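Local coordinates for protein probable aminotransferase (Pseudomonas aeruginosa, PDB 5YKR) that is a probable aminotransferase of class III, a family of enzymes that work with pyridoxal phosphate, at residues E176-A179 against M183-R186; A87-A92 against A344-E349. One frame throughout, in Å; residues are numbered along the deposited sequence.

Contacts 1 and 2 lie on opposite sides of the chain's centre, their own centres about 38 Å apart and their nearest atoms about 21 Å apart, so they do not touch. Contact 1 is local, a surface hairpin whose strands are joined by a turn of a few residues; contact 2 is buried and brings together segments some 250 residues apart in the chain. Contact 1 is nested in the long loop that contact 2 closes, as is K286, the lysine that carries the pyridoxal phosphate as an LLP residue. In space contact 2 adjoins the residue next to that lysine: M88, beside F89, packs on C287.

Contact 1 (E176-A179 against M183-R186); sequences EFDA and MVPR
E176 meets V184 through two backbone hydrogen bonds, E176 N to V184 O at 2.8 Å and V184 N to E176 O at 2.9 Å, which pair the two residues in both directions. The carbonyl O of E176 also receives a CA-H...O contact from M183 CA at 3.5 Å. The side chain of E176 sets off with CG between the backbone N and the carbonyl carbon (chi1 70°), then runs extended past V184 and P185. Its CG passes 3.9 Å from V184 CG2, and OE1 ends 3.5 Å from R186 CA, where it accepts a hydrogen bond from A187 N. The guanidinium of R186 turns elsewhere, to Q174 and N165.

Strands 175-177 and 183-185 make a two-stranded antiparallel beta hairpin at the protein surface, E176 and V184 being the hydrogen-bonded pair. F177 and M183 follow as the non-hydrogen-bonded pair, with CA atoms 4.8 Å apart and side chains on the other face from E176 and V184. There both side chains touch L202 of strand 200-203, one of the two outermost strands of the large sheet.

D178, past the strand, crosses V184 at about a right angle, OD2 lying 3.7 Å from CG1 of V184. Its other oxygen, OD1, takes a hydrogen bond from R182 N within the connecting turn.

Contact 2 (A87-A92 against A344-E349); sequences AMFGHA and AEVMTE
The backbones of F89 and V346 stand 7.2 Å apart at their CA atoms, with no hydrogen bond between the segments: a type I beta turn from A87 to G90 faces the chain at V346 and M347, between helices 333-346 and 349-372. F89 bridges the two segments. Its CB bond points toward the other segment, and CB comes to 3.4 Å from CG1 of V346, which sits obliquely to the ring near CG. That methyl is placed by its torsion, anti to the backbone N of V346 (chi1 178°).

M347 lies further out along the ring and crosses F89 at about a right angle. Its CG rests over one face, 3.8 Å from the ring centroid and 25° off the normal, a CH-pi contact whose closest carbon is F89 CZ at 3.5 Å from M347 CG. SD follows at 4.6 Å from the same centroid, placed obliquely. The opposite face of the ring takes CG of M88, 3.9 Å above its plane, so the phenyl is sandwiched between two methionines.

M355 of helix 349-372 also touches F89, and V346 leans on V96 of helix 94-104. M347 is the centre of an inverse gamma turn, and T348 then N-caps helix 349-372 through OG1 and A351 N. In this class-III aminotransferase a buried Met-aromatic contact, M347 with F89, thus joins the loop before helix 94-104 to the connection between helices 333-346 and 349-372.

Contact 1 (E176-A179 against M183-R186)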
ATOM      1  N   GLU A 176       3.564  -8.855 -21.895  1.00  9.17           N
ATOM      2  CA  GLU A 176       4.546  -8.441 -22.914  1.00  9.78           C
ATOM      3  C   GLU A 176       4.156  -9.076 -24.234  1.00  9.89           C
ATOM      4  O   GLU A 176       3.319  -9.978 -24.281  1.00 10.07           O
ATOM      5  CB  GLU A 176       5.965  -8.845 -22.525  1.00 10.79           C
ATOM      6  CG  GLU A 176       6.221 -10.338 -22.568  1.00 11.42           C
ATOM      7  CD  GLU A 176       7.558 -10.737 -21.985  1.00 13.25           C
ATOM      8  OE1 GLU A 176       8.013 -10.093 -21.040  1.00 15.00           O
ATOM      9  OE2 GLU A 176       8.119 -11.788 -22.445  1.00 19.41           O
ATOM     10  N   PHE A 177       4.794  -8.613 -25.310  1.00  9.77           N
ATOM     11  CA  PHE A 177       4.633  -9.286 -26.598  1.00 10.41           C
ATOM     12  C   PHE A 177       5.694 -10.391 -26.712  1.00 11.32           C
ATOM     13  O   PHE A 177       6.879 -10.150 -26.474  1.00 12.25           O
ATOM     14  CB  PHE A 177       4.787  -8.345 -27.744  1.00 10.37           C
ATOM     15  CG  PHE A 177       3.595  -7.444 -27.998  1.00 10.65           C
ATOM     16  CD1 PHE A 177       2.351  -8.004 -28.237  1.00 11.49           C
ATOM     17  CD2 PHE A 177       3.706  -6.069 -28.053  1.00 11.82           C
ATOM     18  CE1 PHE A 177       1.252  -7.215 -28.473  1.00 11.95           C
ATOM     19  CE2 PHE A 177       2.619  -5.294 -28.301  1.00 11.96           C
ATOM     20  CZ  PHE A 177       1.387  -5.863 -28.518  1.00 11.57           C
ATOM     21  N   ASP A 178       5.264 -11.567 -27.181  1.00 11.33           N
ATOM     22  CA  ASP A 178       6.193 -12.640 -27.533  1.00 11.95           C
ATOM     23  C   ASP A 178       6.697 -12.422 -28.976  1.00 12.34           C
ATOM     24  O   ASP A 178       6.376 -11.436 -29.614  1.00 12.99           O
ATOM     25  CB  ASP A 178       5.574 -14.022 -27.269  1.00 12.38           C
ATOM     26  CG  ASP A 178       4.519 -14.416 -28.269  1.00 12.74           C
ATOM     27  OD1 ASP A 178       4.313 -13.704 -29.272  1.00 12.82           O
ATOM     28  OD2 ASP A 178       3.912 -15.495 -28.025  1.00 16.05           O
ATOM     29  N   ALA A 179       7.484 -13.357 -29.468  1.00 14.01           N
ATOM     30  CA  ALA A 179       8.093 -13.256 -30.799  1.00 14.55           C
ATOM     31  C   ALA A 179       7.069 -13.200 -31.931  1.00 13.08           C
ATOM     32  O   ALA A 179       7.386 -12.728 -33.052  1.00 16.14           O
ATOM     33  CB  ALA A 179       9.041 -14.441 -31.003  1.00 16.99           C
ATOM     34  N   MET A 183       0.129 -11.295 -26.988  1.00 10.70           N
ATOM     35  CA  MET A 183       0.203 -10.836 -25.601  1.00 11.12           C
ATOM     36  C   MET A 183       0.296 -12.021 -24.677  1.00 11.48           C
ATOM     37  O   MET A 183      -0.619 -12.874 -24.663  1.00 13.62           O
ATOM     38  CB  MET A 183      -1.059 -10.026 -25.304  1.00 11.86           C
ATOM     39  CG  MET A 183      -1.077  -9.469 -23.886  1.00 12.61           C
ATOM     40  SD  MET A 183      -2.564  -8.575 -23.462  1.00 12.48           S
ATOM     41  CE  MET A 183      -3.810  -9.887 -23.444  1.00 13.96           C
ATOM     42  N   VAL A 184       1.360 -12.070 -23.889  1.00 10.94           N
ATOM     43  CA  VAL A 184       1.630 -13.155 -22.963  1.00 12.01           C
ATOM     44  C   VAL A 184       2.029 -12.571 -21.600  1.00 11.08           C
ATOM     45  O   VAL A 184       2.324 -11.366 -21.507  1.00 10.69           O
ATOM     46  CB  VAL A 184       2.757 -14.102 -23.494  1.00 12.79           C
ATOM     47  CG1 VAL A 184       2.341 -14.746 -24.810  1.00 15.67           C
ATOM     48  CG2 VAL A 184       4.099 -13.443 -23.589  1.00 12.69           C
ATOM     49  N   PRO A 185       2.021 -13.389 -20.553  1.00 11.67           N
ATOM     50  CA  PRO A 185       2.458 -12.878 -19.247  1.00 11.74           C
ATOM     51  C   PRO A 185       3.905 -12.332 -19.331  1.00 11.79           C
ATOM     52  O   PRO A 185       4.750 -12.860 -20.042  1.00 12.40           O
ATOM     53  CB  PRO A 185       2.385 -14.094 -18.360  1.00 13.01           C
ATOM     54  CG  PRO A 185       1.265 -14.870 -18.950  1.00 13.22           C
ATOM     55  CD  PRO A 185       1.497 -14.742 -20.435  1.00 13.36           C
ATOM     56  N   ARG A 186       4.170 -11.245 -18.605  1.00 10.73           N
ATOM     57  CA  ARG A 186       5.515 -10.636 -18.581  1.00 11.52           C
ATOM     58  C   ARG A 186       6.509 -11.673 -18.059  1.00 11.15           C
ATOM     59  O   ARG A 186       6.173 -12.432 -17.130  1.00 11.68           O
ATOM     60  CB  ARG A 186       5.504  -9.381 -17.651  1.00 11.21           C
ATOM     61  CG  ARG A 186       6.597  -8.441 -18.029  1.00 12.33           C
ATOM     62  CD  ARG A 186       6.814  -7.299 -17.160  1.00 13.88           C
ATOM     63  NE  ARG A 186       5.685  -6.550 -16.638  1.00 11.54           N
ATOM     64  CZ  ARG A 186       5.360  -5.308 -16.962  1.00 11.80           C
ATOM     65  NH1 ARG A 186       5.758  -4.785 -18.099  1.00 12.36           N
ATOM     66  NH2 ARG A 186       4.592  -4.592 -16.123  1.00 10.76           N
TER

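Contact 2 (A87-A92 against A344-E349)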
ATOM      1  N   ALA A  87      12.822   8.902  -2.421  1.00  9.68           N
ATOM      2  CA  ALA A  87      13.461  10.069  -1.805  1.00 10.39           C
ATOM      3  C   ALA A  87      13.939  11.095  -2.846  1.00 10.50           C
ATOM      4  O   ALA A  87      14.998  11.703  -2.708  1.00 10.75           O
ATOM      5  CB  ALA A  87      14.625   9.636  -0.887  1.00 11.05           C
ATOM      6  N   MET A  88      13.166  11.264  -3.906  1.00 10.52           N
ATOM      7  CA  MET A  88      13.523  12.120  -5.026  1.00 11.84           C
ATOM      8  C   MET A  88      14.013  13.515  -4.652  1.00 11.46           C
ATOM      9  O   MET A  88      14.892  14.071  -5.352  1.00 13.30           O
ATOM     10  CB  MET A  88      12.297  12.260  -5.958  1.00 14.51           C
ATOM     11  CG  MET A  88      12.464  13.300  -7.035  1.00 17.85           C
ATOM     12  SD  MET A  88      11.094  13.231  -8.170  1.00 18.90           S
ATOM     13  CE  MET A  88      11.550  14.614  -9.154  1.00 23.33           C
ATOM     14  N   PHE A  89      13.439  14.098  -3.607  1.00 11.07           N
ATOM     15  CA  PHE A  89      13.876  15.436  -3.182  1.00 11.26           C
ATOM     16  C   PHE A  89      14.932  15.473  -2.108  1.00 11.70           C
ATOM     17  O   PHE A  89      15.205  16.532  -1.541  1.00 14.88           O
ATOM     18  CB  PHE A  89      12.656  16.313  -2.855  1.00 12.42           C
ATOM     19  CG  PHE A  89      11.749  16.464  -4.022  1.00 15.39           C
ATOM     20  CD1 PHE A  89      12.016  17.450  -4.969  1.00 15.98           C
ATOM     21  CD2 PHE A  89      10.659  15.622  -4.190  1.00 17.14           C
ATOM     22  CE1 PHE A  89      11.274  17.546  -6.093  1.00 18.19           C
ATOM     23  CE2 PHE A  89       9.909  15.697  -5.367  1.00 18.12           C
ATOM     24  CZ  PHE A  89      10.237  16.686  -6.285  1.00 19.63           C
ATOM     25  N   GLY A  90      15.578  14.315  -1.899  1.00 10.57           N
ATOM     26  CA  GLY A  90      16.627  14.153  -0.902  1.00 10.97           C
ATOM     27  C   GLY A  90      16.154  13.421   0.336  1.00 10.71           C
ATOM     28  O   GLY A  90      14.939  13.303   0.627  1.00 12.24           O
ATOM     29  N   HIS A  91      17.116  12.931   1.090  1.00  9.96           N
ATOM     30  CA  HIS A  91      16.847  12.327   2.376  1.00 10.88           C
ATOM     31  C   HIS A  91      16.637  13.389   3.434  1.00 10.18           C
ATOM     32  O   HIS A  91      17.356  14.389   3.460  1.00 11.15           O
ATOM     33  CB  HIS A  91      17.985  11.400   2.756  1.00 11.03           C
ATOM     34  CG  HIS A  91      18.200  10.309   1.773  1.00 11.61           C
ATOM     35  ND1 HIS A  91      17.257   9.347   1.513  1.00 11.56           N
ATOM     36  CD2 HIS A  91      19.235  10.078   0.929  1.00 10.26           C
ATOM     37  CE1 HIS A  91      17.732   8.524   0.588  1.00 11.03           C
ATOM     38  NE2 HIS A  91      18.929   8.953   0.191  1.00 11.04           N
ATOM     39  N   ALA A  92      15.701  13.127   4.364  1.00 10.84           N
ATOM     40  CA  ALA A  92      15.589  13.962   5.548  1.00 11.49           C
ATOM     41  C   ALA A  92      15.406  15.467   5.223  1.00 10.05           C
ATOM     42  O   ALA A  92      16.054  16.336   5.838  1.00 12.82           O
ATOM     43  CB  ALA A  92      16.800  13.744   6.470  1.00 12.82           C
ATOM     44  N   ALA A 344       4.355  22.455  -0.243  1.00  9.89           N
ATOM     45  CA  ALA A 344       4.525  23.902   0.124  1.00 10.75           C
ATOM     46  C   ALA A 344       5.990  24.323   0.116  1.00 10.73           C
ATOM     47  O   ALA A 344       6.310  25.445  -0.263  1.00 13.24           O
ATOM     48  CB  ALA A 344       3.923  24.161   1.476  1.00 11.15           C
ATOM     49  N   GLU A 345       6.870  23.430   0.571  1.00 10.38           N
ATOM     50  CA  GLU A 345       8.246  23.801   0.877  1.00 10.99           C
ATOM     51  C   GLU A 345       9.314  23.162   0.027  1.00 11.56           C
ATOM     52  O   GLU A 345      10.422  23.711  -0.042  1.00 15.06           O
ATOM     53  CB  GLU A 345       8.560  23.534   2.356  1.00 11.12           C
ATOM     54  CG  GLU A 345       7.567  24.127   3.326  1.00 12.41           C
ATOM     55  CD  GLU A 345       7.526  25.638   3.340  1.00 13.85           C
ATOM     56  OE1 GLU A 345       8.548  26.286   2.989  1.00 15.22           O
ATOM     57  OE2 GLU A 345       6.470  26.159   3.696  1.00 16.57           O
ATOM     58  N   VAL A 346       9.012  22.046  -0.644  1.00  9.87           N
ATOM     59  CA  VAL A 346      10.054  21.266  -1.310  1.00 11.24           C
ATOM     60  C   VAL A 346       9.952  21.295  -2.838  1.00 11.16           C
ATOM     61  O   VAL A 346      10.918  21.537  -3.514  1.00 12.11           O
ATOM     62  CB  VAL A 346      10.054  19.814  -0.780  1.00 12.76           C
ATOM     63  CG1 VAL A 346      11.082  18.959  -1.483  1.00 14.27           C
ATOM     64  CG2 VAL A 346      10.314  19.806   0.717  1.00 13.15           C
ATOM     65  N   MET A 347       8.776  20.992  -3.382  1.00 11.05           N
ATOM     66  CA  MET A 347       8.552  20.848  -4.829  1.00 11.52           C
ATOM     67  C   MET A 347       8.273  22.198  -5.457  1.00 12.33           C
ATOM     68  O   MET A 347       7.183  22.452  -5.980  1.00 14.50           O
ATOM     69  CB  MET A 347       7.384  19.882  -5.052  1.00 12.33           C
ATOM     70  CG  MET A 347       7.714  18.489  -4.668  1.00 12.79           C
ATOM     71  SD  MET A 347       6.411  17.301  -4.928  1.00 12.82           S
ATOM     72  CE  MET A 347       6.127  17.419  -6.668  1.00 15.40           C
ATOM     73  N   THR A 348       9.274  23.068  -5.376  1.00 13.09           N
ATOM     74  CA  THR A 348       9.168  24.439  -5.829  1.00 13.35           C
ATOM     75  C   THR A 348       9.886  24.656  -7.159  1.00 12.54           C
ATOM     76  O   THR A 348      10.703  23.864  -7.592  1.00 13.20           O
ATOM     77  CB  THR A 348       9.786  25.401  -4.800  1.00 14.61           C
ATOM     78  OG1 THR A 348      11.198  25.127  -4.725  1.00 15.15           O
ATOM     79  CG2 THR A 348       9.113  25.220  -3.467  1.00 17.28           C
ATOM     80  N   GLU A 349       9.582  25.792  -7.784  1.00 15.89           N
ATOM     81  CA  GLU A 349      10.255  26.161  -9.041  1.00 16.45           C
ATOM     82  C   GLU A 349      11.763  26.268  -8.792  1.00 15.53           C
ATOM     83  O   GLU A 349      12.553  25.841  -9.625  1.00 16.42           O
ATOM     84  CB  GLU A 349       9.727  27.519  -9.571  1.00 20.85           C
ATOM     85  CG  GLU A 349      10.411  28.035 -10.836  1.00 29.65           C
ATOM     86  CD  GLU A 349       9.737  29.309 -11.370  1.00 39.75           C
ATOM     87  OE1 GLU A 349       8.706  29.124 -12.049  1.00 48.85           O
ATOM     88  OE2 GLU A 349      10.184  30.480 -11.112  1.00 47.93           O
TER